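Local coordinates for protein VlsE1 (Borreliella burgdorferi, PDB 1L8W) that is a variable surface lipoprotein of the Lyme disease spirochaete and probably serves evasion of the host immune response through antigenic switching, at residues 71-83 against 111-125. Sequence-based numbering, arbitrary orientation.
Sequences AKLEKTKTDLNSL and IKEVSELLDKLVKAV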
ATOM      1  N   ALA A  71      10.864  -4.145  15.060  1.00 19.53           N
ATOM      2  CA  ALA A  71      11.730  -3.863  16.207  1.00 19.94           C
ATOM      3  C   ALA A  71      10.961  -3.375  17.433  1.00 21.53           C
ATOM      4  O   ALA A  71      11.164  -3.869  18.543  1.00 20.76           O
ATOM      5  CB  ALA A  71      12.779  -2.839  15.820  1.00 18.43           C
ATOM      6  N   LYS A  72      10.079  -2.398  17.231  1.00 22.90           N
ATOM      7  CA  LYS A  72       9.282  -1.856  18.326  1.00 23.97           C
ATOM      8  C   LYS A  72       8.341  -2.912  18.894  1.00 23.02           C
ATOM      9  O   LYS A  72       8.110  -2.967  20.097  1.00 22.87           O
ATOM     10  CB  LYS A  72       8.465  -0.647  17.848  1.00 27.07           C
ATOM     11  CG  LYS A  72       9.288   0.542  17.384  1.00 30.06           C
ATOM     12  CD  LYS A  72       8.379   1.686  16.917  1.00 33.88           C
ATOM     13  CE  LYS A  72       9.170   2.907  16.454  1.00 36.60           C
ATOM     14  NZ  LYS A  72       8.287   4.013  15.967  1.00 37.18           N
ATOM     15  N   LEU A  73       7.791  -3.749  18.023  1.00 24.31           N
ATOM     16  CA  LEU A  73       6.885  -4.803  18.461  1.00 25.92           C
ATOM     17  C   LEU A  73       7.624  -5.859  19.274  1.00 26.06           C
ATOM     18  O   LEU A  73       7.108  -6.362  20.265  1.00 26.39           O
ATOM     19  CB  LEU A  73       6.204  -5.457  17.256  1.00 24.58           C
ATOM     20  CG  LEU A  73       5.179  -4.594  16.528  1.00 23.16           C
ATOM     21  CD1 LEU A  73       4.573  -5.392  15.400  1.00 22.19           C
ATOM     22  CD2 LEU A  73       4.098  -4.142  17.503  1.00 23.02           C
ATOM     23  N   GLU A  74       8.834  -6.194  18.848  1.00 27.34           N
ATOM     24  CA  GLU A  74       9.643  -7.187  19.552  1.00 24.86           C
ATOM     25  C   GLU A  74      10.042  -6.703  20.937  1.00 25.02           C
ATOM     26  O   GLU A  74       9.959  -7.453  21.916  1.00 25.56           O
ATOM     27  CB  GLU A  74      10.888  -7.514  18.735  1.00 23.23           C
ATOM     28  CG  GLU A  74      10.619  -8.517  17.624  1.00 20.07           C
ATOM     29  CD  GLU A  74      11.678  -8.483  16.544  1.00 21.13           C
ATOM     30  OE1 GLU A  74      12.822  -8.084  16.845  1.00 18.58           O
ATOM     31  OE2 GLU A  74      11.365  -8.866  15.394  1.00 21.31           O
ATOM     32  N   LYS A  75      10.463  -5.447  21.022  1.00 23.76           N
ATOM     33  CA  LYS A  75      10.861  -4.879  22.300  1.00 23.40           C
ATOM     34  C   LYS A  75       9.677  -4.810  23.260  1.00 24.38           C
ATOM     35  O   LYS A  75       9.789  -5.160  24.440  1.00 22.51           O
ATOM     36  CB  LYS A  75      11.442  -3.481  22.102  1.00 23.65           C
ATOM     37  CG  LYS A  75      11.921  -2.886  23.396  1.00 24.96           C
ATOM     38  CD  LYS A  75      13.094  -1.960  23.206  1.00 26.01           C
ATOM     39  CE  LYS A  75      13.844  -1.825  24.531  1.00 27.77           C
ATOM     40  NZ  LYS A  75      12.921  -1.536  25.672  1.00 25.69           N
ATOM     41  N   THR A  76       8.542  -4.343  22.752  1.00 24.87           N
ATOM     42  CA  THR A  76       7.337  -4.260  23.565  1.00 25.38           C
ATOM     43  C   THR A  76       6.992  -5.658  24.091  1.00 25.79           C
ATOM     44  O   THR A  76       6.586  -5.807  25.238  1.00 25.91           O
ATOM     45  CB  THR A  76       6.148  -3.700  22.741  1.00 24.00           C
ATOM     46  OG1 THR A  76       6.276  -2.276  22.628  1.00 24.43           O
ATOM     47  CG2 THR A  76       4.826  -4.040  23.402  1.00 24.89           C
ATOM     48  N   LYS A  77       7.158  -6.683  23.257  1.00 26.46           N
ATOM     49  CA  LYS A  77       6.858  -8.045  23.686  1.00 27.57           C
ATOM     50  C   LYS A  77       7.799  -8.509  24.799  1.00 28.21           C
ATOM     51  O   LYS A  77       7.388  -9.234  25.705  1.00 27.40           O
ATOM     52  CB  LYS A  77       6.942  -9.015  22.513  1.00 29.51           C
ATOM     53  CG  LYS A  77       6.620 -10.462  22.903  1.00 31.40           C
ATOM     54  CD  LYS A  77       6.621 -11.378  21.696  1.00 35.69           C
ATOM     55  CE  LYS A  77       6.201 -12.793  22.068  1.00 40.28           C
ATOM     56  NZ  LYS A  77       7.184 -13.460  22.966  1.00 42.80           N
ATOM     57  N   THR A  78       9.062  -8.104  24.721  1.00 27.60           N
ATOM     58  CA  THR A  78      10.041  -8.468  25.745  1.00 28.41           C
ATOM     59  C   THR A  78       9.666  -7.789  27.072  1.00 29.26           C
ATOM     60  O   THR A  78       9.598  -8.439  28.121  1.00 27.78           O
ATOM     61  CB  THR A  78      11.472  -8.014  25.349  1.00 27.64           C
ATOM     62  OG1 THR A  78      11.858  -8.638  24.116  1.00 25.00           O
ATOM     63  CG2 THR A  78      12.468  -8.376  26.441  1.00 24.22           C
ATOM     64  N   ASP A  79       9.421  -6.483  27.018  1.00 30.61           N
ATOM     65  CA  ASP A  79       9.067  -5.729  28.218  1.00 33.72           C
ATOM     66  C   ASP A  79       7.789  -6.254  28.860  1.00 34.97           C
ATOM     67  O   ASP A  79       7.603  -6.154  30.065  1.00 35.56           O
ATOM     68  CB  ASP A  79       8.918  -4.238  27.896  1.00 32.32           C
ATOM     69  CG  ASP A  79      10.180  -3.642  27.285  1.00 33.97           C
ATOM     70  OD1 ASP A  79      11.281  -4.193  27.521  1.00 34.18           O
ATOM     71  OD2 ASP A  79      10.071  -2.614  26.578  1.00 33.25           O
ATOM     72  N   LEU A  80       6.915  -6.832  28.052  1.00 37.47           N
ATOM     73  CA  LEU A  80       5.666  -7.370  28.563  1.00 39.51           C
ATOM     74  C   LEU A  80       5.913  -8.675  29.314  1.00 40.98           C
ATOM     75  O   LEU A  80       5.394  -8.884  30.409  1.00 38.89           O
ATOM     76  CB  LEU A  80       4.701  -7.620  27.410  1.00 40.49           C
ATOM     77  CG  LEU A  80       3.315  -8.093  27.820  1.00 40.89           C
ATOM     78  CD1 LEU A  80       2.631  -6.985  28.599  1.00 42.78           C
ATOM     79  CD2 LEU A  80       2.506  -8.469  26.593  1.00 42.35           C
ATOM     80  N   ASN A  81       6.706  -9.553  28.710  1.00 43.49           N
ATOM     81  CA  ASN A  81       7.023 -10.842  29.311  1.00 46.49           C
ATOM     82  C   ASN A  81       8.085 -10.735  30.389  1.00 49.46           C
ATOM     83  O   ASN A  81       8.646 -11.744  30.814  1.00 50.03           O
ATOM     84  CB  ASN A  81       7.505 -11.813  28.241  1.00 46.23           C
ATOM     85  CG  ASN A  81       6.448 -12.108  27.212  1.00 46.94           C
ATOM     86  OD1 ASN A  81       5.375 -12.620  27.535  1.00 46.26           O
ATOM     87  ND2 ASN A  81       6.742 -11.786  25.957  1.00 48.44           N
ATOM     88  N   SER A  82       8.371  -9.515  30.826  1.00 51.43           N
ATOM     89  CA  SER A  82       9.375  -9.314  31.856  1.00 55.57           C
ATOM     90  C   SER A  82       8.814  -8.456  32.980  1.00 58.64           C
ATOM     91  O   SER A  82       9.454  -7.508  33.436  1.00 59.66           O
ATOM     92  CB  SER A  82      10.617  -8.656  31.255  1.00 54.50           C
ATOM     93  OG  SER A  82      10.292  -7.412  30.670  1.00 57.52           O
ATOM     94  N   LEU A  83       7.608  -8.797  33.419  1.00 62.20           N
ATOM     95  CA  LEU A  83       6.949  -8.072  34.501  1.00 65.14           C
ATOM     96  C   LEU A  83       7.029  -8.869  35.807  1.00 67.09           C
ATOM     97  O   LEU A  83       7.301  -8.305  36.870  1.00 66.82           O
ATOM     98  CB  LEU A  83       5.482  -7.797  34.142  1.00 65.15           C
ATOM     99  CG  LEU A  83       5.194  -6.958  32.891  1.00 65.94           C
ATOM    100  CD1 LEU A  83       3.696  -6.940  32.621  1.00 64.85           C
ATOM    101  CD2 LEU A  83       5.721  -5.542  33.077  1.00 64.68           C
ATOM    102  N   ILE A 111      -1.595 -11.486  29.754  1.00 55.74           N
ATOM    103  CA  ILE A 111      -0.251 -11.290  29.232  1.00 55.92           C
ATOM    104  C   ILE A 111      -0.017 -12.265  28.075  1.00 56.01           C
ATOM    105  O   ILE A 111       0.618 -11.919  27.077  1.00 55.67           O
ATOM    106  CB  ILE A 111       0.819 -11.519  30.344  1.00 56.80           C
ATOM    107  CG1 ILE A 111       2.081 -10.705  30.049  1.00 57.65           C
ATOM    108  CG2 ILE A 111       1.197 -12.997  30.429  1.00 57.29           C
ATOM    109  CD1 ILE A 111       2.887 -11.192  28.865  1.00 59.56           C
ATOM    110  N   LYS A 112      -0.541 -13.479  28.212  1.00 55.90           N
ATOM    111  CA  LYS A 112      -0.387 -14.500  27.185  1.00 56.65           C
ATOM    112  C   LYS A 112      -1.094 -14.073  25.903  1.00 56.32           C
ATOM    113  O   LYS A 112      -0.534 -14.171  24.812  1.00 55.81           O
ATOM    114  CB  LYS A 112      -0.970 -15.827  27.675  1.00 57.78           C
ATOM    115  CG  LYS A 112      -0.725 -17.006  26.745  1.00 59.25           C
ATOM    116  CD  LYS A 112      -1.437 -18.253  27.246  1.00 61.33           C
ATOM    117  CE  LYS A 112      -1.104 -19.468  26.396  1.00 62.44           C
ATOM    118  NZ  LYS A 112       0.358 -19.759  26.404  1.00 62.89           N
ATOM    119  N   GLU A 113      -2.328 -13.600  26.047  1.00 55.54           N
ATOM    120  CA  GLU A 113      -3.121 -13.160  24.904  1.00 55.49           C
ATOM    121  C   GLU A 113      -2.496 -11.968  24.176  1.00 52.99           C
ATOM    122  O   GLU A 113      -2.471 -11.927  22.946  1.00 52.64           O
ATOM    123  CB  GLU A 113      -4.539 -12.806  25.362  1.00 57.58           C
ATOM    124  CG  GLU A 113      -4.590 -11.858  26.545  1.00 62.38           C
ATOM    125  CD  GLU A 113      -6.001 -11.398  26.869  1.00 66.18           C
ATOM    126  OE1 GLU A 113      -6.879 -12.265  27.071  1.00 67.13           O
ATOM    127  OE2 GLU A 113      -6.232 -10.167  26.925  1.00 67.51           O
ATOM    128  N   VAL A 114      -2.002 -11.000  24.937  1.00 50.02           N
ATOM    129  CA  VAL A 114      -1.378  -9.820  24.362  1.00 48.39           C
ATOM    130  C   VAL A 114      -0.064 -10.225  23.700  1.00 47.13           C
ATOM    131  O   VAL A 114       0.315  -9.684  22.658  1.00 45.88           O
ATOM    132  CB  VAL A 114      -1.112  -8.755  25.450  1.00 49.00           C
ATOM    133  CG1 VAL A 114      -0.354  -7.578  24.869  1.00 48.76           C
ATOM    134  CG2 VAL A 114      -2.429  -8.286  26.029  1.00 49.46           C
ATOM    135  N   SER A 115       0.622 -11.187  24.309  1.00 45.68           N
ATOM    136  CA  SER A 115       1.889 -11.677  23.784  1.00 43.54           C
ATOM    137  C   SER A 115       1.664 -12.366  22.441  1.00 41.47           C
ATOM    138  O   SER A 115       2.430 -12.177  21.499  1.00 40.88           O
ATOM    139  CB  SER A 115       2.525 -12.659  24.774  1.00 43.88           C
ATOM    140  OG  SER A 115       3.737 -13.199  24.264  1.00 44.42           O
ATOM    141  N   GLU A 116       0.603 -13.162  22.361  1.00 39.92           N
ATOM    142  CA  GLU A 116       0.279 -13.888  21.139  1.00 38.92           C
ATOM    143  C   GLU A 116      -0.064 -12.879  20.049  1.00 36.23           C
ATOM    144  O   GLU A 116       0.282 -13.061  18.880  1.00 34.44           O
ATOM    145  CB  GLU A 116      -0.916 -14.813  21.379  1.00 43.81           C
ATOM    146  CG  GLU A 116      -0.866 -16.137  20.625  1.00 49.40           C
ATOM    147  CD  GLU A 116      -0.558 -17.319  21.540  1.00 53.46           C
ATOM    148  OE1 GLU A 116      -1.261 -17.475  22.562  1.00 54.60           O
ATOM    149  OE2 GLU A 116       0.377 -18.095  21.236  1.00 54.74           O
ATOM    150  N   LEU A 117      -0.756 -11.819  20.456  1.00 32.78           N
ATOM    151  CA  LEU A 117      -1.158 -10.750  19.555  1.00 29.84           C
ATOM    152  C   LEU A 117       0.126 -10.151  18.984  1.00 28.16           C
ATOM    153  O   LEU A 117       0.291 -10.062  17.766  1.00 27.07           O
ATOM    154  CB  LEU A 117      -1.961  -9.694  20.334  1.00 27.53           C
ATOM    155  CG  LEU A 117      -2.745  -8.560  19.655  1.00 27.93           C
ATOM    156  CD1 LEU A 117      -2.169  -7.228  20.083  1.00 27.09           C
ATOM    157  CD2 LEU A 117      -2.736  -8.706  18.138  1.00 26.02           C
ATOM    158  N   LEU A 118       1.041  -9.763  19.871  1.00 26.00           N
ATOM    159  CA  LEU A 118       2.314  -9.191  19.445  1.00 26.87           C
ATOM    160  C   LEU A 118       3.037 -10.120  18.469  1.00 26.69           C
ATOM    161  O   LEU A 118       3.603  -9.663  17.477  1.00 25.23           O
ATOM    162  CB  LEU A 118       3.200  -8.907  20.660  1.00 24.60           C
ATOM    163  CG  LEU A 118       2.724  -7.750  21.545  1.00 24.08           C
ATOM    164  CD1 LEU A 118       3.451  -7.775  22.882  1.00 22.56           C
ATOM    165  CD2 LEU A 118       2.954  -6.429  20.826  1.00 16.91           C
ATOM    166  N   ASP A 119       3.015 -11.422  18.751  1.00 28.80           N
ATOM    167  CA  ASP A 119       3.656 -12.414  17.880  1.00 29.58           C
ATOM    168  C   ASP A 119       3.073 -12.408  16.476  1.00 27.59           C
ATOM    169  O   ASP A 119       3.807 -12.461  15.491  1.00 28.34           O
ATOM    170  CB  ASP A 119       3.505 -13.828  18.450  1.00 32.88           C
ATOM    171  CG  ASP A 119       4.554 -14.155  19.485  1.00 35.63           C
ATOM    172  OD1 ASP A 119       5.605 -13.474  19.494  1.00 39.24           O
ATOM    173  OD2 ASP A 119       4.336 -15.100  20.275  1.00 37.27           O
ATOM    174  N   LYS A 120       1.749 -12.362  16.396  1.00 26.27           N
ATOM    175  CA  LYS A 120       1.049 -12.356  15.119  1.00 26.62           C
ATOM    176  C   LYS A 120       1.398 -11.129  14.282  1.00 24.97           C
ATOM    177  O   LYS A 120       1.552 -11.217  13.063  1.00 22.26           O
ATOM    178  CB  LYS A 120      -0.463 -12.406  15.357  1.00 29.14           C
ATOM    179  CG  LYS A 120      -0.923 -13.667  16.085  1.00 32.68           C
ATOM    180  CD  LYS A 120      -2.435 -13.727  16.252  1.00 32.67           C
ATOM    181  CE  LYS A 120      -2.841 -15.026  16.932  1.00 33.00           C
ATOM    182  NZ  LYS A 120      -4.294 -15.072  17.224  1.00 34.53           N
ATOM    183  N   LEU A 121       1.519  -9.989  14.949  1.00 23.96           N
ATOM    184  CA  LEU A 121       1.839  -8.743  14.281  1.00 25.18           C
ATOM    185  C   LEU A 121       3.260  -8.792  13.715  1.00 25.81           C
ATOM    186  O   LEU A 121       3.483  -8.466  12.551  1.00 26.20           O
ATOM    187  CB  LEU A 121       1.685  -7.570  15.262  1.00 24.06           C
ATOM    188  CG  LEU A 121       0.274  -7.247  15.779  1.00 23.16           C
ATOM    189  CD1 LEU A 121       0.350  -6.234  16.921  1.00 23.92           C
ATOM    190  CD2 LEU A 121      -0.579  -6.704  14.649  1.00 24.43           C
ATOM    191  N   VAL A 122       4.218  -9.217  14.532  1.00 26.36           N
ATOM    192  CA  VAL A 122       5.604  -9.292  14.083  1.00 25.28           C
ATOM    193  C   VAL A 122       5.729 -10.198  12.865  1.00 23.81           C
ATOM    194  O   VAL A 122       6.368  -9.832  11.876  1.00 25.22           O
ATOM    195  CB  VAL A 122       6.529  -9.801  15.207  1.00 27.63           C
ATOM    196  CG1 VAL A 122       7.951  -9.963  14.683  1.00 25.41           C
ATOM    197  CG2 VAL A 122       6.499  -8.819  16.377  1.00 24.72           C
ATOM    198  N   LYS A 123       5.117 -11.375  12.933  1.00 22.98           N
ATOM    199  CA  LYS A 123       5.151 -12.315  11.817  1.00 23.58           C
ATOM    200  C   LYS A 123       4.485 -11.704  10.588  1.00 22.46           C
ATOM    201  O   LYS A 123       4.939 -11.906   9.460  1.00 21.47           O
ATOM    202  CB  LYS A 123       4.436 -13.614  12.190  1.00 26.95           C
ATOM    203  CG  LYS A 123       5.316 -14.656  12.895  1.00 33.69           C
ATOM    204  CD  LYS A 123       5.852 -14.180  14.251  1.00 35.98           C
ATOM    205  CE  LYS A 123       6.830 -15.198  14.849  1.00 38.50           C
ATOM    206  NZ  LYS A 123       7.316 -14.812  16.211  1.00 40.75           N
ATOM    207  N   ALA A 124       3.411 -10.951  10.814  1.00 20.35           N
ATOM    208  CA  ALA A 124       2.686 -10.310   9.725  1.00 20.01           C
ATOM    209  C   ALA A 124       3.500  -9.190   9.074  1.00 20.11           C
ATOM    210  O   ALA A 124       3.562  -9.103   7.843  1.00 19.25           O
ATOM    211  CB  ALA A 124       1.345  -9.764  10.234  1.00 19.31           C
ATOM    212  N   VAL A 125       4.130  -8.335   9.883  1.00 18.93           N
ATOM    213  CA  VAL A 125       4.915  -7.249   9.306  1.00 19.56           C
ATOM    214  C   VAL A 125       6.146  -7.804   8.603  1.00 20.18           C
ATOM    215  O   VAL A 125       6.579  -7.255   7.593  1.00 21.14           O
ATOM    216  CB  VAL A 125       5.366  -6.186  10.367  1.00 22.68           C
ATOM    217  CG1 VAL A 125       4.172  -5.757  11.233  1.00 17.48           C
ATOM    218  CG2 VAL A 125       6.514  -6.713  11.203  1.00 23.58           C
TER
HETATM  219  O   HOH W   1       7.176 -15.836  21.332  1.00 40.46           O
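Lys77 NZ and Asp119 OD2 share one water, which accepts from the lysine at 2.9 Å and donates to OD2 of the aspartate at 3.1 Å. Directly, the two charges make only a long salt bridge, and since OD1 of Asp119 is less surely placed, the water bridge is the sounder link. Lys77 reaches it with CG anti to the backbone N (chi1 -179°) and a chain extended as far as CE, where a bend at chi4 (-66°) turns the ammonium group. On the way the lysine slides past Leu118, which runs the opposite way and sets CD1 3.5 Å from Lys77 CA.

Beneath this polar margin the packing is knobs-into-holes. Leu118 fits among Leu73, Thr76, Lys77 and Leu80. In the other direction, Leu73 enters the hole formed by Leu118, Leu121, Val122 and Val125, its CD1 meeting Leu121 CB at 3.6 Å while its CB presses on Val122 CG2. Leu80 fills the next hole, between Ile111, Val114, Ser115 and Leu118. Its CG is tight against Ile111 CD1 at 3.3 Å, and CD2 leans on Val114 CG1. At the edge of the contact, Glu74 brings OE2 near Val122 CG1, though its salt bridge is with Lys126.

The two helical segments run antiparallel at 161°, their axes 9.4 Å apart, as in a helical bundle. Helix 294-333 packs against the same leucines, Ile320 touching Leu73 and Leu328 touching Leu80, while helix 153-170 meets Val125 through Ile166.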